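Local coordinates for glycosyl hydrolase family 2, TIM barrel domain protein (Parabacteroides merdae ATCC 43184, PDB 6DXU), which probably hydrolyses beta-glucuronides to release glucuronic acid, acting as a glycoside hydrolase family 2 beta-glucuronidase of a human gut bacterium, at residues D[77-82]-D[595-600]; D[73-78]-D[84-89]; D[779-784]-D[788-793]. One frame throughout, in Å; residues are numbered along the deposited sequence.

Interaction 1: D[77-82]-D[595-600]. With NA (sodium ion), chain N.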
loop_
_atom_site.group_PDB
_atom_site.type_symbol
_atom_site.label_atom_id
_atom_site.label_comp_id
_atom_site.label_asym_id
_atom_site.label_seq_id
_atom_site.Cartn_x
_atom_site.Cartn_y
_atom_site.Cartn_z
ATOM N N GLU D 77 35.586 4.438 -12.893
ATOM C CA GLU D 77 36.098 4.454 -14.251
ATOM C C GLU D 77 35.097 4.953 -15.280
ATOM O O GLU D 77 35.486 5.700 -16.193
ATOM C CB GLU D 77 36.593 3.050 -14.617
ATOM C CG GLU D 77 37.381 3.000 -15.883
ATOM C CD GLU D 77 38.408 1.871 -15.885
ATOM O OE1 GLU D 77 38.310 0.961 -15.025
ATOM O OE2 GLU D 77 39.302 1.892 -16.761
ATOM N N ASP D 78 33.813 4.580 -15.178
ATOM C CA ASP D 78 32.926 4.862 -16.298
ATOM C C ASP D 78 32.450 6.314 -16.341
ATOM O O ASP D 78 31.898 6.732 -17.368
ATOM C CB ASP D 78 31.731 3.882 -16.317
ATOM C CG ASP D 78 30.694 4.120 -15.199
ATOM O OD1 ASP D 78 30.813 5.039 -14.364
ATOM O OD2 ASP D 78 29.706 3.354 -15.184
ATOM N N ALA D 79 32.671 7.107 -15.285
ATOM C CA ALA D 79 32.295 8.520 -15.358
ATOM C C ALA D 79 33.115 9.256 -16.413
ATOM O O ALA D 79 32.590 10.120 -17.120
ATOM C CB ALA D 79 32.456 9.194 -13.998
ATOM N N VAL D 80 34.399 8.924 -16.542
ATOM C CA VAL D 80 35.259 9.596 -17.514
ATOM C C VAL D 80 35.585 8.726 -18.711
ATOM O O VAL D 80 36.159 9.240 -19.686
ATOM C CB VAL D 80 36.565 10.110 -16.866
ATOM C CG1 VAL D 80 36.262 11.205 -15.855
ATOM C CG2 VAL D 80 37.350 8.972 -16.209
ATOM N N ASP D 81 35.217 7.452 -18.696
ATOM C CA ASP D 81 35.418 6.636 -19.883
ATOM C C ASP D 81 34.727 7.303 -21.059
ATOM O O ASP D 81 33.525 7.599 -20.984
ATOM C CB ASP D 81 34.884 5.217 -19.711
ATOM C CG ASP D 81 35.260 4.324 -20.894
ATOM O OD1 ASP D 81 34.613 4.437 -21.955
ATOM O OD2 ASP D 81 36.259 3.579 -20.784
ATOM N N PRO D 82 35.440 7.564 -22.156
ATOM C CA PRO D 82 34.864 8.394 -23.222
ATOM C C PRO D 82 33.764 7.718 -24.029
ATOM O O PRO D 82 33.084 8.415 -24.793
ATOM C CB PRO D 82 36.080 8.705 -24.114
ATOM C CG PRO D 82 36.994 7.505 -23.922
ATOM C CD PRO D 82 36.841 7.186 -22.434
ATOM N N ASP D 595 39.778 20.091 -11.255
ATOM C CA ASP D 595 39.015 19.437 -12.326
ATOM C C ASP D 595 38.184 18.294 -11.755
ATOM O O ASP D 595 38.659 17.539 -10.899
ATOM C CB ASP D 595 39.955 18.857 -13.399
ATOM C CG ASP D 595 40.614 19.921 -14.288
ATOM O OD1 ASP D 595 40.296 21.131 -14.192
ATOM O OD2 ASP D 595 41.470 19.517 -15.105
ATOM N N PHE D 596 36.951 18.144 -12.255
ATOM C CA PHE D 596 36.057 17.092 -11.795
ATOM C C PHE D 596 35.219 16.592 -12.961
ATOM O O PHE D 596 35.007 17.292 -13.956
ATOM C CB PHE D 596 35.131 17.576 -10.673
ATOM C CG PHE D 596 34.174 18.636 -11.115
ATOM C CD1 PHE D 596 32.909 18.307 -11.588
ATOM C CD2 PHE D 596 34.553 19.967 -11.085
ATOM C CE1 PHE D 596 32.031 19.295 -12.006
ATOM C CE2 PHE D 596 33.694 20.963 -11.514
ATOM C CZ PHE D 596 32.414 20.620 -11.968
ATOM N N SER D 597 34.721 15.369 -12.817
ATOM C CA SER D 597 33.970 14.738 -13.893
ATOM C C SER D 597 32.519 15.205 -13.929
ATOM O O SER D 597 31.899 15.470 -12.896
ATOM C CB SER D 597 34.023 13.214 -13.759
ATOM O OG SER D 597 33.191 12.601 -14.745
ATOM N N THR D 598 31.978 15.313 -15.143
ATOM C CA THR D 598 30.591 15.699 -15.353
ATOM C C THR D 598 30.010 14.931 -16.538
ATOM O O THR D 598 30.684 14.774 -17.578
ATOM C CB THR D 598 30.454 17.218 -15.586
ATOM O OG1 THR D 598 29.131 17.505 -16.035
ATOM C CG2 THR D 598 31.446 17.710 -16.631
ATOM N N PRO D 599 28.771 14.440 -16.419
ATOM C CA PRO D 599 28.201 13.615 -17.487
ATOM C C PRO D 599 27.732 14.415 -18.684
ATOM O O PRO D 599 27.400 13.816 -19.715
ATOM C CB PRO D 599 27.010 12.934 -16.797
ATOM C CG PRO D 599 26.563 13.940 -15.745
ATOM C CD PRO D 599 27.840 14.621 -15.286
ATOM N N VAL D 600 27.641 15.740 -18.578
ATOM C CA VAL D 600 27.009 16.515 -19.633
ATOM C C VAL D 600 28.029 17.129 -20.585
ATOM O O VAL D 600 27.656 17.936 -21.441
ATOM C CB VAL D 600 26.053 17.585 -19.056
ATOM C CG1 VAL D 600 24.972 16.929 -18.173
ATOM C CG2 VAL D 600 26.812 18.657 -18.268
HETATM NA NA NA N . 31.413 8.473 -19.430
HETATM O O HOH W 1 29.062 9.662 -18.482
#
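Ala79 and Val80 meet Ser597 where a loop of the sugar-binding domain, between strands 66-68 and 90-97, reaches the TIM barrel domain. Residues 595-600 follow barrel strand 587-589 and include strand 596-597, which pairs antiparallel with strand 609-610. The interface is small, 109 Å² summed over both sides, but the three residues that make it are buried. Along the loop, Glu77 prepares the turn: its carbonyl O accepts a hydrogen bond from Asp81 N at 3.1 Å, which curls the backbone between them. Asp78 comes next and gives its carbonyl O, not its carboxylate, to a sodium ion 2.7 Å away. Ala79 makes the first direct contact. Its CB lies 3.6 Å from Ser597 OG, and its carbonyl O is 3.5 Å from the same hydroxyl. The serine proton is spent on the carbonyl O of Tyr608, so the approach of Ala79 O is a contact only; Asn185 ND2 donates to the same OG. The hydroxyl is therefore a buried polar atom satisfied by neighbouring residues while the 77-82 loop packs against it. Val80 adds one methyl: with CG1 anti to its carbonyl carbon (chi1 -66°), that branch sits 3.7 Å from Ser597 CB. On the serine side, OG points anti to the backbone N (chi1 175°), which turns it into the corner between Ala79 CB and Val80 CG1. The valine also touches Val609, so both strands of the small antiparallel pair take part in the seam. Asp81 brings the chain back to the metal with its carbonyl O at 2.8 Å, and Val84 O is a third protein ligand. The sodium thus ties together the two ends of the turn that carries Ala79 and Val80, and it also binds water 1, whose O lies 2.8 Å from the ion.

Interaction 2: D[73-78]-D[84-89]. With NA (sodium ion), chain N.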
loop_
_atom_site.group_PDB
_atom_site.type_symbol
_atom_site.label_atom_id
_atom_site.label_comp_id
_atom_site.label_asym_id
_atom_site.label_seq_id
_atom_site.Cartn_x
_atom_site.Cartn_y
_atom_site.Cartn_z
ATOM N N CYS D 73 33.214 3.633 -5.295
ATOM C CA CYS D 73 32.212 4.301 -6.115
ATOM C C CYS D 73 31.951 3.475 -7.369
ATOM O O CYS D 73 32.903 2.992 -8.007
ATOM C CB CYS D 73 32.675 5.721 -6.475
ATOM S SG CYS D 73 31.497 6.613 -7.502
ATOM N N PHE D 74 30.660 3.299 -7.711
ATOM C CA PHE D 74 30.289 2.561 -8.920
ATOM C C PHE D 74 31.020 3.082 -10.145
ATOM O O PHE D 74 31.254 2.332 -11.098
ATOM C CB PHE D 74 28.790 2.692 -9.237
ATOM C CG PHE D 74 27.845 2.098 -8.223
ATOM C CD1 PHE D 74 28.289 1.340 -7.158
ATOM C CD2 PHE D 74 26.469 2.275 -8.392
ATOM C CE1 PHE D 74 27.380 0.794 -6.254
ATOM C CE2 PHE D 74 25.555 1.719 -7.501
ATOM C CZ PHE D 74 26.014 0.981 -6.433
ATOM N N ASN D 75 31.340 4.374 -10.152
ATOM C CA ASN D 75 31.682 5.118 -11.355
ATOM C C ASN D 75 33.147 5.526 -11.392
ATOM O O ASN D 75 33.495 6.494 -12.076
ATOM C CB ASN D 75 30.792 6.349 -11.439
ATOM C CG ASN D 75 29.329 5.996 -11.267
ATOM O OD1 ASN D 75 28.714 6.291 -10.236
ATOM N ND2 ASN D 75 28.770 5.347 -12.272
ATOM N N ALA D 76 34.000 4.807 -10.660
ATOM C CA ALA D 76 35.417 5.163 -10.585
ATOM C C ALA D 76 36.034 5.272 -11.966
ATOM O O ALA D 76 36.910 6.115 -12.198
ATOM C CB ALA D 76 36.170 4.131 -9.747
ATOM N N GLU D 77 35.586 4.438 -12.893
ATOM C CA GLU D 77 36.098 4.454 -14.251
ATOM C C GLU D 77 35.097 4.953 -15.280
ATOM O O GLU D 77 35.486 5.700 -16.193
ATOM C CB GLU D 77 36.593 3.050 -14.617
ATOM C CG GLU D 77 37.381 3.000 -15.883
ATOM C CD GLU D 77 38.408 1.871 -15.885
ATOM O OE1 GLU D 77 38.310 0.961 -15.025
ATOM O OE2 GLU D 77 39.302 1.892 -16.761
ATOM N N ASP D 78 33.813 4.580 -15.178
ATOM C CA ASP D 78 32.926 4.862 -16.298
ATOM C C ASP D 78 32.450 6.314 -16.341
ATOM O O ASP D 78 31.898 6.732 -17.368
ATOM C CB ASP D 78 31.731 3.882 -16.317
ATOM C CG ASP D 78 30.694 4.120 -15.199
ATOM O OD1 ASP D 78 30.813 5.039 -14.364
ATOM O OD2 ASP D 78 29.706 3.354 -15.184
ATOM N N VAL D 84 31.097 5.530 -22.909
ATOM C CA VAL D 84 29.916 5.012 -22.230
ATOM C C VAL D 84 29.264 6.113 -21.404
ATOM O O VAL D 84 29.938 7.023 -20.910
ATOM C CB VAL D 84 30.255 3.810 -21.313
ATOM C CG1 VAL D 84 30.777 2.628 -22.130
ATOM C CG2 VAL D 84 31.259 4.214 -20.236
ATOM N N ASN D 85 27.940 6.008 -21.254
ATOM C CA ASN D 85 27.204 6.770 -20.247
ATOM C C ASN D 85 27.511 6.180 -18.875
ATOM O O ASN D 85 27.435 4.958 -18.694
ATOM C CB ASN D 85 25.685 6.667 -20.486
ATOM C CG ASN D 85 25.262 7.003 -21.903
ATOM O OD1 ASN D 85 25.612 8.057 -22.422
ATOM N ND2 ASN D 85 24.450 6.117 -22.523
ATOM N N TYR D 86 27.831 7.028 -17.900
ATOM C CA TYR D 86 28.139 6.505 -16.573
ATOM C C TYR D 86 26.934 5.776 -15.980
ATOM O O TYR D 86 25.777 6.099 -16.256
ATOM C CB TYR D 86 28.618 7.619 -15.635
ATOM C CG TYR D 86 27.582 8.509 -14.968
ATOM C CD1 TYR D 86 26.804 9.405 -15.700
ATOM C CD2 TYR D 86 27.443 8.510 -13.574
ATOM C CE1 TYR D 86 25.860 10.247 -15.052
ATOM C CE2 TYR D 86 26.541 9.347 -12.929
ATOM C CZ TYR D 86 25.755 10.220 -13.665
ATOM O OH TYR D 86 24.867 11.049 -12.999
ATOM N N TYR D 87 27.223 4.774 -15.155
ATOM C CA TYR D 87 26.189 3.884 -14.648
ATOM C C TYR D 87 25.364 4.575 -13.573
ATOM O O TYR D 87 25.908 5.034 -12.562
ATOM C CB TYR D 87 26.819 2.619 -14.076
ATOM C CG TYR D 87 25.809 1.660 -13.477
ATOM C CD1 TYR D 87 24.918 0.955 -14.288
ATOM C CD2 TYR D 87 25.755 1.447 -12.098
ATOM C CE1 TYR D 87 24.003 0.060 -13.733
ATOM C CE2 TYR D 87 24.843 0.561 -11.536
ATOM C CZ TYR D 87 23.969 -0.127 -12.362
ATOM O OH TYR D 87 23.067 -1.012 -11.809
ATOM N N GLU D 88 24.051 4.609 -13.776
ATOM C CA GLU D 88 23.090 5.079 -12.787
ATOM C C GLU D 88 22.102 3.939 -12.560
ATOM O O GLU D 88 21.210 3.696 -13.380
ATOM C CB GLU D 88 22.410 6.353 -13.274
ATOM C CG GLU D 88 23.361 7.562 -13.297
ATOM C CD GLU D 88 22.638 8.845 -13.676
ATOM O OE1 GLU D 88 22.543 9.157 -14.892
ATOM O OE2 GLU D 88 22.137 9.514 -12.750
ATOM N N GLY D 89 22.261 3.222 -11.454
ATOM C CA GLY D 89 21.445 2.059 -11.219
ATOM C C GLY D 89 21.808 1.432 -9.890
ATOM O O GLY D 89 22.557 2.005 -9.097
HETATM NA NA NA N . 31.413 8.473 -19.430
HETATM O O HOH W 2 28.653 2.668 -17.691
HETATM O O HOH W 1 29.062 9.662 -18.482
#
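One carboxamide, that of Asn75, spends both of its N-H bonds on stitching this loop together, giving one to Tyr87 O and the other to Asp78 OD1. Both partners belong to the loop of the sugar-binding domain between strands 66-68 and 90-97, which contains a type I beta turn from Cys73 to Ala76. The bond from Asn75 ND2 to Tyr87 O is 2.9 Å long, lies in the carbonyl plane and falls on a lone pair. The one to Asp78 OD1 stays within the amide plane and uses the syn lone pair of the oxygen. With Asn75 OD1 accepting from Gly188 N, the rotation of the amide is fixed by three bonds. Asp78 completes the network, its CG tucked between backbone N and carbonyl carbon (chi1 72°). Tyr87 N reaches Asp78 OD2 at 2.9 Å, approaching from above the carboxylate plane, 47° out of it. Water 2 joins that same oxygen to Asn85 O. On the side of the metal, Val84 O is 2.5 Å from the sodium ion that Asp78 O also binds, and water 1, another ligand of the metal, accepts a bond from Tyr86 N. The ring of Tyr86 meets the Asn75 amide at its edge, with the planes 67° apart and CD2 3.7 Å from ND2; its hydroxyl is hydrogen-bonded to Ile186 N. The apolar end is formed by Phe74, whose CD2 approaches the edge of the Tyr87 ring, 3.9 Å from Tyr87 CD2. Farther along, Phe74 CE2 lies 3.4 Å from Gly89 O, which sits at the ring edge close to its plane.

Interaction 3: D[779-784]-D[788-793]. With BCN (bicine), chain L.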
loop_
_atom_site.group_PDB
_atom_site.type_symbol
_atom_site.label_atom_id
_atom_site.label_comp_id
_atom_site.label_asym_id
_atom_site.label_seq_id
_atom_site.Cartn_x
_atom_site.Cartn_y
_atom_site.Cartn_z
ATOM N N LEU D 779 46.886 0.431 -20.142
ATOM C CA LEU D 779 46.921 1.888 -20.103
ATOM C C LEU D 779 46.510 2.395 -18.729
ATOM O O LEU D 779 45.527 1.927 -18.148
ATOM C CB LEU D 779 45.988 2.496 -21.151
ATOM C CG LEU D 779 46.203 2.132 -22.615
ATOM C CD1 LEU D 779 45.203 2.883 -23.457
ATOM C CD2 LEU D 779 47.631 2.452 -23.049
ATOM N N ILE D 780 47.245 3.381 -18.225
ATOM C CA ILE D 780 46.810 4.109 -17.022
ATOM C C ILE D 780 45.913 5.224 -17.544
ATOM O O ILE D 780 46.328 6.363 -17.770
ATOM C CB ILE D 780 47.992 4.607 -16.184
ATOM C CG1 ILE D 780 48.856 3.413 -15.762
ATOM C CG2 ILE D 780 47.513 5.372 -14.942
ATOM C CD1 ILE D 780 50.094 3.777 -14.993
ATOM N N CYS D 781 44.648 4.873 -17.780
ATOM C CA CYS D 781 43.704 5.761 -18.438
ATOM C C CYS D 781 42.494 5.960 -17.534
ATOM O O CYS D 781 42.474 5.512 -16.381
ATOM C CB CYS D 781 43.293 5.205 -19.810
ATOM S SG CYS D 781 42.442 3.600 -19.813
ATOM N N ASN D 782 41.501 6.677 -18.059
ATOM C CA ASN D 782 40.268 6.977 -17.328
ATOM C C ASN D 782 40.560 7.625 -15.975
ATOM O O ASN D 782 39.876 7.382 -14.967
ATOM C CB ASN D 782 39.405 5.726 -17.174
ATOM C CG ASN D 782 38.816 5.270 -18.503
ATOM O OD1 ASN D 782 38.658 6.064 -19.439
ATOM N ND2 ASN D 782 38.520 3.988 -18.603
ATOM N N LEU D 783 41.573 8.475 -15.948
ATOM C CA LEU D 783 41.830 9.279 -14.761
ATOM C C LEU D 783 41.167 10.647 -14.829
ATOM O O LEU D 783 41.117 11.349 -13.813
ATOM C CB LEU D 783 43.338 9.461 -14.550
ATOM C CG LEU D 783 44.162 8.183 -14.382
ATOM C CD1 LEU D 783 45.599 8.531 -14.032
ATOM C CD2 LEU D 783 43.529 7.248 -13.338
ATOM N N GLY D 784 40.663 11.048 -15.991
ATOM C CA GLY D 784 40.104 12.383 -16.117
ATOM C C GLY D 784 41.144 13.483 -16.130
ATOM O O GLY D 784 40.853 14.610 -15.713
ATOM N N GLY D 788 46.151 11.167 -18.488
ATOM C CA GLY D 788 45.597 9.906 -18.053
ATOM C C GLY D 788 44.312 9.579 -18.789
ATOM O O GLY D 788 43.340 9.132 -18.174
ATOM N N SER D 789 44.281 9.811 -20.103
ATOM C CA SER D 789 43.065 9.654 -20.889
ATOM C C SER D 789 43.375 8.899 -22.175
ATOM O O SER D 789 44.280 9.294 -22.920
ATOM C CB SER D 789 42.439 11.021 -21.211
ATOM O OG SER D 789 41.962 11.676 -20.034
ATOM N N ARG D 790 42.600 7.841 -22.457
ATOM C CA ARG D 790 42.854 7.054 -23.662
ATOM C C ARG D 790 42.283 7.702 -24.906
ATOM O O ARG D 790 42.633 7.289 -26.011
ATOM C CB ARG D 790 42.300 5.631 -23.524
ATOM C CG ARG D 790 40.784 5.515 -23.458
ATOM C CD ARG D 790 40.381 4.063 -23.249
ATOM N NE ARG D 790 38.930 3.911 -23.161
ATOM C CZ ARG D 790 38.120 3.850 -24.211
ATOM N NH1 ARG D 790 38.628 3.907 -25.441
ATOM N NH2 ARG D 790 36.804 3.722 -24.040
ATOM N N LYS D 791 41.397 8.684 -24.749
ATOM C CA LYS D 791 40.994 9.585 -25.826
ATOM C C LYS D 791 41.138 11.001 -25.292
ATOM O O LYS D 791 40.573 11.323 -24.242
ATOM C CB LYS D 791 39.559 9.314 -26.282
ATOM C CG LYS D 791 39.397 7.974 -27.003
ATOM C CD LYS D 791 37.989 7.789 -27.581
ATOM C CE LYS D 791 37.888 6.436 -28.286
ATOM N NZ LYS D 791 36.545 6.194 -28.842
ATOM N N VAL D 792 41.928 11.828 -25.970
ATOM C CA VAL D 792 42.285 13.139 -25.421
ATOM C C VAL D 792 42.688 14.048 -26.574
ATOM O O VAL D 792 43.335 13.608 -27.527
ATOM C CB VAL D 792 43.408 13.012 -24.366
ATOM C CG1 VAL D 792 44.749 12.590 -25.024
ATOM C CG2 VAL D 792 43.575 14.322 -23.578
ATOM N N GLN D 793 42.294 15.316 -26.491
ATOM C CA GLN D 793 42.766 16.299 -27.460
ATOM C C GLN D 793 44.235 16.590 -27.200
ATOM O O GLN D 793 44.683 16.605 -26.052
ATOM C CB GLN D 793 41.957 17.599 -27.369
ATOM C CG GLN D 793 40.583 17.558 -28.017
ATOM C CD GLN D 793 39.887 18.908 -27.939
ATOM O OE1 GLN D 793 40.542 19.929 -27.750
ATOM N NE2 GLN D 793 38.553 18.918 -28.054
HETATM N N1 BCN L . 36.830 22.864 -27.489
HETATM C C1 BCN L . 36.425 23.165 -28.850
HETATM C C2 BCN L . 37.109 22.184 -29.799
HETATM O O21 BCN L . 38.051 21.467 -29.374
HETATM O O22 BCN L . 36.733 22.096 -31.000
HETATM C C3 BCN L . 37.699 23.941 -27.025
HETATM C C4 BCN L . 39.114 23.797 -27.590
HETATM O O4 BCN L . 39.616 22.518 -27.308
HETATM C C5 BCN L . 35.637 22.852 -26.642
HETATM C C6 BCN L . 35.141 21.421 -26.433
HETATM O O6 BCN L . 36.199 20.535 -26.689
HETATM O O HOH W 3 40.374 7.675 -20.671
HETATM O O HOH W 4 40.147 10.267 -18.694
#
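Gly788 packs closely against Leu783 and Cys781, whereas beside these direct contacts waters join the backbone of Asn782 and Gly784 to Arg790 and Ser789. On the tight side Leu783 N donates to Gly788 O at 2.9 Å, nearly straight at 168°, and Cys781 CA approaches that oxygen in a CA-H...O contact of 3.4 Å. A side chain at Gly788 would run into Leu783 CB, consistent with a glycine here. The Arg790 and Leu779 side chains cross at about a right angle, CB against CD1. Arg790 CG lies between backbone N and carbonyl carbon (chi1 67°) and the chain runs extended to NE, bringing CD to 4.0 Å from Cys781 SG and carrying the guanidinium to the Asp81 and Asp83 carboxylates. On the looser side, water 3 links Asn782 N and OD1 to Arg790 N, with Asn782 ND2 engaged by Glu77; water 4 spans Gly784 N and Ser789 OG. At the far end Gln793 NE2 makes weak hydrogen bonds to bicine O21 (2.9 Å) and O6 (3.2 Å), and its OE1 accepts from Arg523. An alanine here removes the amide, so bicine O21 and O6 would probably lose this donor and the Arg523 guanidinium turn more freely. The chain between edge strands 778-780 and 791-793 passes from one antiparallel sheet to the other, and the contact holds together the ends of this link in the C-terminal beta sandwich, beside the bicine pocket.

How the interactions relate
Interactions 1 and 2 start from the same loop, share Glu77 and Asp78, and have centres about 8 Å apart; one sodium ion and water 1 serve both. They also touch directly, Pro599 CB lying 3.4 Å from Tyr86 CE1. Interaction 3 comes much later in the chain, in the C-terminal domain, yet its centre is about 11 Å from that of interaction 1 and about 16 Å from that of interaction 2. The salt bridge from Asp81 OD1 to Arg790 NH2, 3.1 Å, joins interaction 1 to interaction 3, and a probable hydrogen bond from Asn782 ND2 reaches OE2 of the shared Glu77. The 73-89 loop of the sugar-binding domain therefore stands between the TIM barrel and the C-terminal sandwich.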